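PDB 5C12: gene 2 protein from Enterobacteria phage Sf6, which provides the nuclease domain of the phage's large DNA-packaging terminase subunit, which uses divalent metal ions, probably by a two-metal-ion mechanism, to cut viral DNA. Local coordinates for residues V48-D52 with D252-C257; R73-G77 with M210-L214; H100-D106 with T126-G132. The protein carries 1 engineered substitution. All blocks are in the same frame, centred on the assembly; numbering follows the deposited sequence.

In the fold
After two short helices the chain lays down strand 47-52, the first of the sheet, which waits until helix 249-256, near the end of the model, closes contact 1 over it. Inside that long loop lies contact 2, where strand 70-77 meets helix 208-218. Contact 3 is nested inside both: strands 100-104 and 126-130 pair after one short crossover through helix 113-119. All three reach the same mixed sheet. Contacts 1 and 3 share waters at the metal site, and strands 47-52 and 100-104 are neighbours, with centres of the contacts 8 Å apart. Contact 2 meets contact 1 through Leu214 and Leu254 but stays about 10 Å from contact 3, nearest atoms.

Contact 1: V48-D52 with D252-C257. With MG (magnesium ion), chain C.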
ATOM      1  N   VAL A  48       3.937  -7.659  -6.691  1.00 10.32           N
ATOM      2  CA  VAL A  48       3.457  -7.642  -5.324  1.00 10.76           C
ATOM      3  C   VAL A  48       2.024  -7.154  -5.278  1.00 12.27           C
ATOM      4  O   VAL A  48       1.707  -6.083  -5.796  1.00 13.12           O
ATOM      5  CB  VAL A  48       4.320  -6.744  -4.403  1.00 13.15           C
ATOM      6  CG1 VAL A  48       3.894  -6.911  -2.936  1.00 13.94           C
ATOM      7  CG2 VAL A  48       5.805  -7.048  -4.554  1.00 14.93           C
ATOM      8  N   SER A  49       1.166  -7.917  -4.622  1.00  9.29           N
ATOM      9  CA  SER A  49      -0.257  -7.623  -4.525  1.00  8.66           C
ATOM     10  C   SER A  49      -0.649  -7.629  -3.069  1.00 10.51           C
ATOM     11  O   SER A  49      -0.062  -8.366  -2.265  1.00 10.50           O
ATOM     12  CB  SER A  49      -1.091  -8.690  -5.239  1.00 11.73           C
ATOM     13  OG  SER A  49      -0.870  -8.712  -6.635  1.00 14.91           O
ATOM     14  N   ALA A  50      -1.631  -6.829  -2.702  1.00  9.87           N
ATOM     15  CA  ALA A  50      -2.096  -6.800  -1.330  1.00 10.01           C
ATOM     16  C   ALA A  50      -3.580  -6.515  -1.251  1.00 11.49           C
ATOM     17  O   ALA A  50      -4.174  -5.895  -2.139  1.00 11.30           O
ATOM     18  CB  ALA A  50      -1.294  -5.784  -0.480  1.00 10.17           C
ATOM     19  N   HIS A  51      -4.187  -6.998  -0.173  1.00 10.50           N
ATOM     20  CA  HIS A  51      -5.618  -6.956   0.037  1.00  9.01           C
ATOM     21  C   HIS A  51      -5.968  -6.401   1.398  1.00 11.01           C
ATOM     22  O   HIS A  51      -5.439  -6.834   2.432  1.00 10.64           O
ATOM     23  CB  HIS A  51      -6.170  -8.388  -0.074  1.00 10.79           C
ATOM     24  CG  HIS A  51      -7.611  -8.557   0.325  1.00 10.39           C
ATOM     25  ND1 HIS A  51      -8.628  -7.775  -0.173  1.00 12.81           N
ATOM     26  CD2 HIS A  51      -8.206  -9.487   1.116  1.00 12.15           C
ATOM     27  CE1 HIS A  51      -9.786  -8.184   0.331  1.00 13.86           C
ATOM     28  NE2 HIS A  51      -9.552  -9.227   1.112  1.00 13.60           N
ATOM     29  N   ASP A  52      -6.905  -5.463   1.400  1.00 11.01           N
ATOM     30  CA  ASP A  52      -7.481  -4.920   2.610  1.00 12.86           C
ATOM     31  C   ASP A  52      -8.902  -5.438   2.709  1.00 15.56           C
ATOM     32  O   ASP A  52      -9.764  -5.089   1.905  1.00 15.56           O
ATOM     33  CB  ASP A  52      -7.492  -3.396   2.576  1.00 13.52           C
ATOM     34  CG  ASP A  52      -8.109  -2.814   3.816  1.00 18.71           C
ATOM     35  OD1 ASP A  52      -8.980  -3.488   4.408  1.00 22.04           O
ATOM     36  OD2 ASP A  52      -7.718  -1.707   4.218  1.00 15.67           O
ATOM     37  N   ASP A 252      -4.764   1.633   1.854  1.00 12.34           N
ATOM     38  CA  ASP A 252      -4.125   0.639   2.724  1.00 11.34           C
ATOM     39  C   ASP A 252      -3.572  -0.531   1.913  1.00 10.01           C
ATOM     40  O   ASP A 252      -2.514  -1.077   2.219  1.00 10.72           O
ATOM     41  CB  ASP A 252      -5.131   0.105   3.753  1.00 12.00           C
ATOM     42  CG  ASP A 252      -5.408   1.077   4.893  1.00 19.10           C
ATOM     43  OD1 ASP A 252      -4.780   2.158   4.999  1.00 17.89           O
ATOM     44  OD2 ASP A 252      -6.295   0.744   5.700  1.00 19.44           O
ATOM     45  N   ALA A 253      -4.317  -0.954   0.904  1.00 10.84           N
ATOM     46  CA  ALA A 253      -3.897  -2.036   0.022  1.00 10.69           C
ATOM     47  C   ALA A 253      -2.594  -1.656  -0.688  1.00  9.54           C
ATOM     48  O   ALA A 253      -1.628  -2.422  -0.743  1.00 10.21           O
ATOM     49  CB  ALA A 253      -5.001  -2.356  -0.971  1.00 11.02           C
ATOM     50  N   LEU A 254      -2.523  -0.415  -1.177  1.00 10.78           N
ATOM     51  CA  LEU A 254      -1.322   0.044  -1.849  1.00  9.65           C
ATOM     52  C   LEU A 254      -0.144   0.104  -0.865  1.00  9.33           C
ATOM     53  O   LEU A 254       0.970  -0.297  -1.188  1.00 11.81           O
ATOM     54  CB  LEU A 254      -1.579   1.389  -2.545  1.00 10.78           C
ATOM     55  CG  LEU A 254      -0.335   1.970  -3.217  1.00 11.04           C
ATOM     56  CD1 LEU A 254       0.152   1.097  -4.342  1.00 10.56           C
ATOM     57  CD2 LEU A 254      -0.638   3.376  -3.700  1.00 12.41           C
ATOM     58  N   MET A 255      -0.403   0.626   0.323  1.00  9.53           N
ATOM     59  CA  MET A 255       0.607   0.730   1.357  1.00 10.28           C
ATOM     60  C   MET A 255       1.210  -0.640   1.669  1.00  8.37           C
ATOM     61  O   MET A 255       2.449  -0.796   1.793  1.00  9.67           O
ATOM     62  CB  MET A 255      -0.012   1.364   2.611  1.00 10.80           C
ATOM     63  CG  MET A 255       0.932   1.356   3.826  1.00  9.91           C
ATOM     64  SD  MET A 255       0.902  -0.137   4.824  1.00 12.05           S
ATOM     65  CE  MET A 255      -0.695   0.066   5.552  1.00 11.01           C
ATOM     66  N   MET A 256       0.359  -1.649   1.830  1.00 10.51           N
ATOM     67  CA  MET A 256       0.872  -2.970   2.172  1.00  9.14           C
ATOM     68  C   MET A 256       1.769  -3.555   1.093  1.00 10.54           C
ATOM     69  O   MET A 256       2.715  -4.284   1.370  1.00 10.60           O
ATOM     70  CB  MET A 256      -0.278  -3.920   2.541  1.00  8.99           C
ATOM     71  CG  MET A 256      -0.935  -3.521   3.841  1.00  9.79           C
ATOM     72  SD  MET A 256      -2.252  -4.658   4.374  1.00 12.08           S
ATOM     73  CE  MET A 256      -3.537  -4.223   3.211  1.00  9.24           C
ATOM     74  N   CYS A 257       1.464  -3.235  -0.151  1.00 10.04           N
ATOM     75  CA  CYS A 257       2.291  -3.605  -1.295  1.00 14.55           C
ATOM     76  C   CYS A 257       3.714  -3.090  -1.261  1.00 10.71           C
ATOM     77  O   CYS A 257       4.550  -3.556  -2.023  1.00 12.22           O
ATOM     78  CB  CYS A 257       1.683  -3.046  -2.574  1.00 59.01           C
ATOM     79  SG  CYS A 257       0.392  -4.047  -3.135  1.00 27.45           S
TER
HETATM   80 MG    MG C 801      -7.763  -0.844   6.051  0.88 19.61          MG
HETATM   81  O   HOH W   1      -8.904  -2.176   6.779  1.00 19.60           O
HETATM   82  O   HOH W   2      -5.970  -1.844   6.748  1.00 21.59           O
HETATM   83  O   HOH W   3      -9.379   0.266   5.360  1.00 30.52           O
HETATM   84  O   HOH W   4      -7.949   0.014   7.922  1.00 26.80           O
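Strand 48-52 and helix 252-256 run in roughly opposing directions, their axes 142° apart and 6.7 Å at closest approach, with His51 and Ala253 the nearest CA pair. Val48, Ala50 and Asp52 turn alternate side chains toward the helix. Ala50 CB is pressed against the helix backbone, 3.4 Å from Ala253 O, and also touches Met256 CB and the sulfur of Cys257. Val48 lays CG1 against the Cys257 carbonyl. Met256 bends at its last torsion (chi3 -74°), which carries CE to 3.3 Å from His51 O; its side chain also touches Asp104 of strand 100-104.

At the far end apolar packing gives way to metal. With CG anti to the backbone N (chi1 179°), Asp52 sends OD2 to the magnesium ion at 2.0 Å, and Asp252 OD2 binds the same ion at 2.2 Å. The two carboxylates are nearly coplanar, and four waters complete six-fold coordination. One water lies close enough to donate to Asp52 OD1, which accepts from the backbone N of Ser54, while Asp252 OD1 is hydrogen-bonded to Tyr173 OH. Second-shell bonds thus help fix both carboxylates. Asp52 OD2 and Asp252 OD2 lie 3.2 Å apart with no hydrogen bond between them; the shared magnesium ion probably offsets their mutual repulsion and joins strand to helix in the nuclease active site.

Contact 2: R73-G77 with M210-L214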
ATOM      1  N   ARG A  73      -2.746  -2.272 -10.913  1.00 10.82           N
ATOM      2  CA  ARG A  73      -4.146  -2.495 -10.592  1.00 10.78           C
ATOM      3  C   ARG A  73      -4.501  -1.908  -9.250  1.00 11.36           C
ATOM      4  O   ARG A  73      -3.752  -2.050  -8.274  1.00 10.97           O
ATOM      5  CB  ARG A  73      -4.526  -3.994 -10.595  1.00 11.98           C
ATOM      6  CG  ARG A  73      -6.034  -4.218 -10.588  1.00 13.73           C
ATOM      7  CD  ARG A  73      -6.462  -5.643 -10.389  1.00 15.53           C
ATOM      8  NE  ARG A  73      -5.906  -6.536 -11.393  1.00 17.00           N
ATOM      9  CZ  ARG A  73      -6.486  -6.833 -12.545  1.00 21.39           C
ATOM     10  NH1 ARG A  73      -7.641  -6.282 -12.873  1.00 22.41           N
ATOM     11  NH2 ARG A  73      -5.901  -7.678 -13.374  1.00 21.90           N
ATOM     12  N   ILE A  74      -5.636  -1.227  -9.217  1.00 12.02           N
ATOM     13  CA  ILE A  74      -6.289  -0.771  -7.988  1.00 12.53           C
ATOM     14  C   ILE A  74      -7.759  -1.125  -8.076  1.00 14.36           C
ATOM     15  O   ILE A  74      -8.481  -0.680  -8.987  1.00 14.67           O
ATOM     16  CB  ILE A  74      -6.163   0.768  -7.804  1.00 13.06           C
ATOM     17  CG1 ILE A  74      -4.694   1.229  -7.710  1.00 12.16           C
ATOM     18  CG2 ILE A  74      -6.989   1.229  -6.635  1.00 13.12           C
ATOM     19  CD1 ILE A  74      -3.918   0.817  -6.462  1.00 10.52           C
ATOM     20  N   ALA A  75      -8.236  -1.981  -7.180  1.00 12.26           N
ATOM     21  CA  ALA A  75      -9.568  -2.531  -7.320  1.00 12.59           C
ATOM     22  C   ALA A  75     -10.306  -2.467  -6.012  1.00 11.58           C
ATOM     23  O   ALA A  75      -9.718  -2.618  -4.952  1.00 12.32           O
ATOM     24  CB  ALA A  75      -9.522  -4.001  -7.815  1.00 12.85           C
ATOM     25  N   GLU A  76     -11.603  -2.252  -6.114  1.00 12.73           N
ATOM     26  CA  GLU A  76     -12.514  -2.242  -4.973  1.00 12.98           C
ATOM     27  C   GLU A  76     -13.389  -3.500  -5.014  1.00 14.71           C
ATOM     28  O   GLU A  76     -13.836  -3.956  -6.081  1.00 16.07           O
ATOM     29  CB  GLU A  76     -13.365  -0.961  -4.980  1.00 16.50           C
ATOM     30  CG  GLU A  76     -14.225  -0.778  -6.242  1.00 15.86           C
ATOM     31  CD  GLU A  76     -14.989   0.547  -6.317  1.00 18.54           C
ATOM     32  OE1 GLU A  76     -14.738   1.443  -5.482  1.00 21.36           O
ATOM     33  OE2 GLU A  76     -15.855   0.656  -7.213  1.00 21.42           O
ATOM     34  N   GLY A  77     -13.626  -4.065  -3.838  1.00 13.76           N
ATOM     35  CA  GLY A  77     -14.402  -5.279  -3.716  1.00 17.44           C
ATOM     36  C   GLY A  77     -15.666  -4.999  -2.941  1.00 15.54           C
ATOM     37  O   GLY A  77     -15.620  -4.705  -1.744  1.00 17.44           O
ATOM     38  N   MET A 210     -10.703   4.486 -10.867  1.00 18.16           N
ATOM     39  CA  MET A 210     -10.115   3.884  -9.682  1.00 18.49           C
ATOM     40  C   MET A 210      -8.873   4.649  -9.218  1.00 17.61           C
ATOM     41  O   MET A 210      -8.586   4.720  -8.020  1.00 15.23           O
ATOM     42  CB  MET A 210      -9.799   2.390  -9.907  1.00 18.35           C
ATOM     43  CG  MET A 210     -11.033   1.471  -9.986  1.00 19.49           C
ATOM     44  SD  MET A 210     -12.171   1.730  -8.612  1.00 20.55           S
ATOM     45  CE  MET A 210     -11.142   1.358  -7.235  1.00 16.02           C
ATOM     46  N   LEU A 211      -8.111   5.206 -10.153  1.00 16.08           N
ATOM     47  CA  LEU A 211      -6.937   5.967  -9.767  1.00 17.52           C
ATOM     48  C   LEU A 211      -7.351   7.197  -8.950  1.00 13.76           C
ATOM     49  O   LEU A 211      -6.726   7.508  -7.935  1.00 17.79           O
ATOM     50  CB  LEU A 211      -6.118   6.368 -10.999  1.00 19.00           C
ATOM     51  CG  LEU A 211      -4.760   7.004 -10.728  1.00 19.35           C
ATOM     52  CD1 LEU A 211      -3.860   6.062  -9.975  1.00 18.17           C
ATOM     53  CD2 LEU A 211      -4.119   7.442 -12.063  1.00 21.74           C
ATOM     54  N   GLU A 212      -8.388   7.899  -9.402  1.00 14.63           N
ATOM     55  CA  GLU A 212      -8.935   9.052  -8.682  1.00 16.15           C
ATOM     56  C   GLU A 212      -9.442   8.649  -7.286  1.00 18.60           C
ATOM     57  O   GLU A 212      -9.238   9.385  -6.320  1.00 17.57           O
ATOM     58  CB  GLU A 212     -10.060   9.721  -9.471  1.00 22.53           C
ATOM     59  CG  GLU A 212     -10.686  10.880  -8.718  1.00 37.62           C
ATOM     60  CD  GLU A 212      -9.634  11.861  -8.234  1.00 76.57           C
ATOM     61  OE1 GLU A 212      -8.773  12.217  -9.070  1.00 36.96           O
ATOM     62  OE2 GLU A 212      -9.642  12.250  -7.033  1.00 35.81           O
ATOM     63  N   LYS A 213     -10.107   7.505  -7.173  1.00 17.82           N
ATOM     64  CA  LYS A 213     -10.577   7.066  -5.854  1.00 18.67           C
ATOM     65  C   LYS A 213      -9.404   6.821  -4.912  1.00 14.29           C
ATOM     66  O   LYS A 213      -9.438   7.212  -3.728  1.00 17.17           O
ATOM     67  CB  LYS A 213     -11.412   5.772  -5.952  1.00 16.22           C
ATOM     68  CG  LYS A 213     -12.739   5.930  -6.659  1.00 19.06           C
ATOM     69  CD  LYS A 213     -13.618   4.735  -6.314  1.00 23.57           C
ATOM     70  CE  LYS A 213     -14.958   4.807  -6.968  1.00 30.48           C
ATOM     71  NZ  LYS A 213     -15.907   3.887  -6.265  1.00 27.63           N
ATOM     72  N   LEU A 214      -8.357   6.182  -5.428  1.00 13.64           N
ATOM     73  CA  LEU A 214      -7.151   5.938  -4.651  1.00 11.03           C
ATOM     74  C   LEU A 214      -6.555   7.271  -4.179  1.00 13.42           C
ATOM     75  O   LEU A 214      -6.210   7.430  -3.008  1.00 13.51           O
ATOM     76  CB  LEU A 214      -6.119   5.184  -5.467  1.00 12.30           C
ATOM     77  CG  LEU A 214      -4.730   5.108  -4.835  1.00 12.31           C
ATOM     78  CD1 LEU A 214      -4.729   4.165  -3.651  1.00 11.99           C
ATOM     79  CD2 LEU A 214      -3.646   4.717  -5.865  1.00 12.08           C
TER
HETATM   80  O   HOH W   5     -15.934   2.619  -9.040  1.00 37.88           O
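Met210 lies over the backbone of strand 73-77 between Ile74 and Glu76, its side chain bent twice so that CE turns back onto the backbone between those two residues. Both CB and CG rest on the carbonyl oxygen of Ile74, with Met210 CB 3.5 Å from Ile74 O. Beyond the bends, Met210 CE comes within 3.8 Å of Glu76 N, and Met210 SD lies over one face of the Glu76 carboxylate, 3.8 Å from Glu76 CD. Ile74 fills the buried end of the contact. Its CG2 branch meets Met210 CE, while Ile74 CD1 at the tip of the other branch reaches Leu214 CD2 at 4.0 Å, the two side chains crossing at about a right angle. Ile206 and Leu250 also pack against Ile74, so this end belongs to a hydrophobic core between the sheet and the helices on it.

At the other end Glu76 and Lys213 form a salt bridge. Glu76 has CG between its backbone N and carbonyl carbon (chi1 59°) and is extended from there, which swings the carboxylate out to the helix. Lys213, also extended, approaches across it, and Lys213 NZ donates to Glu76 OE1 at 2.8 Å, using the syn lone pair. A water donates to Glu76 OE2 and weakly accepts from Lys213 NZ, closing a small ring. Helix 210-214 crosses the strand at 80°, with axes 8.4 Å apart at closest approach. The result is graded packing: buried hydrocarbon on Ile74, a thioether over the backbone, and a hydrated ion pair at the partly exposed border.

Contact 3: H100-D106 with T126-G132; sequences HYLWDGD and TATMFKG. With MG (magnesium ion), chain B.
Met129 lies over one face of the Trp103 indole: its CA sits 3.9 Å from the centroid of the six-membered ring, a CH-pi contact only 12° off the normal, and its CE touches Trp103 CZ2. The backbone of Ala127 comes to the edge of the indole, whose NE1 donates to Gly109 O. The His100 ring receives Thr126 OG1 at its edge, in plane, in a 2.7 Å hydrogen bond between His100 ND1 and Thr126 OG1.

Both rings come from strand 100-104, on opposite faces of its parallel pairing with strand 126-130 in a beta-alpha-beta unit joined through helix 113-119. The backbone ladder runs in register from His100-Thr126 to Asp104-Phe130 and ends with Gly105 N donating to Phe130 O at 2.9 Å (170°). Leu102 and Thr128 lie side by side on the face that also carries His100, Asp104 and Phe130; Trp103 and Met129 occupy the other.

At the C-terminal end of strand 100-104, Asp104 OD2 binds a second magnesium position at 2.0 Å, distinct from the one held by Asp52 and Asp252, while OD1 accepts from Asp106 N in an Asx turn that steadies the carboxylate. Asp106 in turn holds Lys131 by a salt bridge and Ser133 by a hydrogen bond. A water bridges the two strand ends, donating to Asp104 OD1 and accepting from Gly132 N at 2.8 Å.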
ATOM      1  N   HIS A 100       4.164 -12.300  -4.717  1.00 13.50           N
ATOM      2  CA  HIS A 100       3.928 -12.108  -3.295  1.00 12.55           C
ATOM      3  C   HIS A 100       2.576 -11.472  -3.091  1.00 12.83           C
ATOM      4  O   HIS A 100       2.233 -10.507  -3.761  1.00 13.54           O
ATOM      5  CB  HIS A 100       5.004 -11.202  -2.704  1.00 13.21           C
ATOM      6  CG  HIS A 100       6.394 -11.657  -2.984  1.00 13.99           C
ATOM      7  ND1 HIS A 100       6.967 -12.736  -2.350  1.00 24.27           N
ATOM      8  CD2 HIS A 100       7.337 -11.177  -3.831  1.00 20.85           C
ATOM      9  CE1 HIS A 100       8.200 -12.900  -2.793  1.00 23.65           C
ATOM     10  NE2 HIS A 100       8.453 -11.963  -3.688  1.00 27.54           N
ATOM     11  N   TYR A 101       1.829 -11.977  -2.128  1.00 11.80           N
ATOM     12  CA  TYR A 101       0.529 -11.450  -1.753  1.00 10.41           C
ATOM     13  C   TYR A 101       0.542 -11.176  -0.266  1.00 10.21           C
ATOM     14  O   TYR A 101       0.990 -12.028   0.513  1.00 13.50           O
ATOM     15  CB  TYR A 101      -0.532 -12.479  -2.041  1.00 14.07           C
ATOM     16  CG  TYR A 101      -1.912 -12.194  -1.545  1.00 10.58           C
ATOM     17  CD1 TYR A 101      -2.357 -12.701  -0.348  1.00 11.81           C
ATOM     18  CD2 TYR A 101      -2.825 -11.481  -2.330  1.00 12.93           C
ATOM     19  CE1 TYR A 101      -3.630 -12.479   0.094  1.00 10.55           C
ATOM     20  CE2 TYR A 101      -4.105 -11.258  -1.899  1.00 11.59           C
ATOM     21  CZ  TYR A 101      -4.508 -11.760  -0.676  1.00 10.51           C
ATOM     22  OH  TYR A 101      -5.791 -11.597  -0.212  1.00 13.05           O
ATOM     23  N   LEU A 102       0.049 -10.006   0.116  1.00 10.09           N
ATOM     24  CA  LEU A 102      -0.136  -9.645   1.515  1.00  8.62           C
ATOM     25  C   LEU A 102      -1.587  -9.317   1.784  1.00 10.02           C
ATOM     26  O   LEU A 102      -2.329  -8.927   0.873  1.00 11.07           O
ATOM     27  CB  LEU A 102       0.731  -8.452   1.903  1.00  9.53           C
ATOM     28  CG  LEU A 102       2.231  -8.587   1.630  1.00 12.00           C
ATOM     29  CD1 LEU A 102       2.549  -8.001   0.262  1.00 12.55           C
ATOM     30  CD2 LEU A 102       3.044  -7.875   2.704  1.00 14.40           C
ATOM     31  N   TRP A 103      -2.016  -9.472   3.034  1.00 10.62           N
ATOM     32  CA  TRP A 103      -3.326  -8.986   3.409  1.00 10.88           C
ATOM     33  C   TRP A 103      -3.308  -8.523   4.846  1.00 11.56           C
ATOM     34  O   TRP A 103      -2.478  -8.981   5.638  1.00 12.50           O
ATOM     35  CB  TRP A 103      -4.403 -10.059   3.195  1.00 11.71           C
ATOM     36  CG  TRP A 103      -4.526 -11.047   4.321  1.00 11.28           C
ATOM     37  CD1 TRP A 103      -5.453 -11.030   5.317  1.00 13.81           C
ATOM     38  CD2 TRP A 103      -3.705 -12.204   4.556  1.00 12.88           C
ATOM     39  NE1 TRP A 103      -5.254 -12.091   6.171  1.00 14.41           N
ATOM     40  CE2 TRP A 103      -4.180 -12.817   5.727  1.00 14.17           C
ATOM     41  CE3 TRP A 103      -2.600 -12.753   3.907  1.00 13.65           C
ATOM     42  CZ2 TRP A 103      -3.603 -13.970   6.250  1.00 14.44           C
ATOM     43  CZ3 TRP A 103      -2.010 -13.875   4.438  1.00 15.81           C
ATOM     44  CH2 TRP A 103      -2.521 -14.484   5.592  1.00 13.19           C
ATOM     45  N   ASP A 104      -4.225  -7.627   5.186  1.00  9.91           N
ATOM     46  CA  ASP A 104      -4.316  -7.086   6.528  1.00 11.66           C
ATOM     47  C   ASP A 104      -4.955  -8.106   7.452  1.00 12.45           C
ATOM     48  O   ASP A 104      -6.115  -8.470   7.302  1.00 13.94           O
ATOM     49  CB  ASP A 104      -5.122  -5.787   6.517  1.00 13.29           C
ATOM     50  CG  ASP A 104      -5.327  -5.193   7.888  1.00 15.11           C
ATOM     51  OD1 ASP A 104      -4.674  -5.615   8.864  1.00 14.77           O
ATOM     52  OD2 ASP A 104      -6.173  -4.284   8.002  1.00 15.97           O
ATOM     53  N   GLY A 105      -4.158  -8.584   8.404  1.00 13.31           N
ATOM     54  CA  GLY A 105      -4.640  -9.543   9.374  1.00 14.36           C
ATOM     55  C   GLY A 105      -4.786  -8.987  10.770  1.00 16.74           C
ATOM     56  O   GLY A 105      -4.987  -9.759  11.726  1.00 20.74           O
ATOM     57  N   ASP A 106      -4.722  -7.666  10.907  1.00 18.53           N
ATOM     58  CA  ASP A 106      -4.735  -7.033  12.229  1.00 17.32           C
ATOM     59  C   ASP A 106      -6.144  -7.009  12.796  1.00 29.06           C
ATOM     60  O   ASP A 106      -6.333  -6.786  13.996  1.00 30.53           O
ATOM     61  CB  ASP A 106      -4.193  -5.605  12.157  1.00 19.22           C
ATOM     62  CG  ASP A 106      -3.083  -5.330  13.159  1.00 31.18           C
ATOM     63  OD1 ASP A 106      -2.702  -6.239  13.909  1.00 31.68           O
ATOM     64  OD2 ASP A 106      -2.574  -4.186  13.176  1.00 35.13           O
ATOM     65  N   THR A 126       3.775 -16.352  -2.622  1.00 16.60           N
ATOM     66  CA  THR A 126       3.891 -16.315  -1.177  1.00 12.71           C
ATOM     67  C   THR A 126       2.711 -15.557  -0.595  1.00 16.36           C
ATOM     68  O   THR A 126       2.149 -14.672  -1.235  1.00 17.86           O
ATOM     69  CB  THR A 126       5.178 -15.636  -0.711  1.00 17.37           C
ATOM     70  OG1 THR A 126       5.166 -14.260  -1.112  1.00 21.49           O
ATOM     71  CG2 THR A 126       6.386 -16.341  -1.290  1.00 21.18           C
ATOM     72  N   ALA A 127       2.340 -15.905   0.626  1.00 15.88           N
ATOM     73  CA  ALA A 127       1.251 -15.257   1.335  1.00 12.32           C
ATOM     74  C   ALA A 127       1.772 -14.766   2.672  1.00 12.33           C
ATOM     75  O   ALA A 127       2.284 -15.562   3.469  1.00 15.19           O
ATOM     76  CB  ALA A 127       0.092 -16.220   1.543  1.00 16.43           C
ATOM     77  N   THR A 128       1.642 -13.467   2.920  1.00 13.85           N
ATOM     78  CA  THR A 128       2.155 -12.838   4.136  1.00 11.56           C
ATOM     79  C   THR A 128       1.067 -12.043   4.826  1.00 14.82           C
ATOM     80  O   THR A 128       0.392 -11.223   4.173  1.00 12.87           O
ATOM     81  CB  THR A 128       3.338 -11.919   3.802  1.00 14.23           C
ATOM     82  OG1 THR A 128       4.394 -12.710   3.260  1.00 18.03           O
ATOM     83  CG2 THR A 128       3.814 -11.177   5.040  1.00 17.20           C
ATOM     84  N   MET A 129       0.860 -12.292   6.119  1.00 13.09           N
ATOM     85  CA  MET A 129      -0.128 -11.537   6.864  1.00 11.58           C
ATOM     86  C   MET A 129       0.554 -10.261   7.307  1.00 16.22           C
ATOM     87  O   MET A 129       1.605 -10.298   7.933  1.00 19.67           O
ATOM     88  CB  MET A 129      -0.648 -12.309   8.084  1.00 16.04           C
ATOM     89  CG  MET A 129      -1.510 -11.415   8.988  1.00 17.19           C
ATOM     90  SD  MET A 129      -2.175 -12.265  10.432  1.00 24.41           S
ATOM     91  CE  MET A 129      -3.238 -13.252   9.512  1.00 15.51           C
ATOM     92  N   PHE A 130      -0.054  -9.135   6.986  1.00 12.50           N
ATOM     93  CA  PHE A 130       0.439  -7.833   7.398  1.00 13.48           C
ATOM     94  C   PHE A 130      -0.316  -7.371   8.616  1.00 13.26           C
ATOM     95  O   PHE A 130      -1.547  -7.403   8.627  1.00 14.46           O
ATOM     96  CB  PHE A 130       0.223  -6.848   6.247  1.00 12.77           C
ATOM     97  CG  PHE A 130       0.754  -5.457   6.502  1.00 11.16           C
ATOM     98  CD1 PHE A 130       0.008  -4.537   7.205  1.00 11.54           C
ATOM     99  CD2 PHE A 130       1.996  -5.099   6.013  1.00 14.94           C
ATOM    100  CE1 PHE A 130       0.495  -3.253   7.396  1.00 14.26           C
ATOM    101  CE2 PHE A 130       2.491  -3.820   6.223  1.00 13.75           C
ATOM    102  CZ  PHE A 130       1.746  -2.932   6.934  1.00 11.09           C
ATOM    103  N   LYS A 131       0.421  -6.965   9.651  1.00 14.91           N
ATOM    104  CA  LYS A 131      -0.168  -6.413  10.862  1.00 15.34           C
ATOM    105  C   LYS A 131       0.477  -5.062  11.133  1.00 15.11           C
ATOM    106  O   LYS A 131       1.606  -4.984  11.624  1.00 15.78           O
ATOM    107  CB  LYS A 131       0.035  -7.352  12.050  1.00 17.92           C
ATOM    108  CG  LYS A 131      -0.721  -8.699  11.928  1.00 21.76           C
ATOM    109  CD  LYS A 131      -0.358  -9.675  13.043  1.00 28.09           C
ATOM    110  CE  LYS A 131      -0.676  -9.119  14.417  1.00 37.75           C
ATOM    111  NZ  LYS A 131      -2.134  -8.913  14.609  1.00 50.33           N
ATOM    112  N   GLY A 132      -0.279  -4.021  10.823  1.00 14.81           N
ATOM    113  CA  GLY A 132       0.197  -2.656  10.850  1.00 13.00           C
ATOM    114  C   GLY A 132       0.616  -2.204  12.235  1.00 14.01           C
ATOM    115  O   GLY A 132       1.404  -1.265  12.359  1.00 13.12           O
TER
HETATM  116 MG    MG B 800      -7.466  -2.925   7.245  0.96 45.48          MG
HETATM  117  O   HOH W   6       3.940 -12.526   0.568  1.00 15.87           O
HETATM  118  O   HOH W   7      -2.761  -3.883   9.492  1.00 21.41           O
HETATM  119  O   HOH W   8      -4.208 -10.681  13.879  1.00 43.69           O
HETATM  120  O   HOH W   2      -5.970  -1.844   6.748  1.00 21.59           O
HETATM  121  O   HOH W   1      -8.904  -2.176   6.779  1.00 19.60           O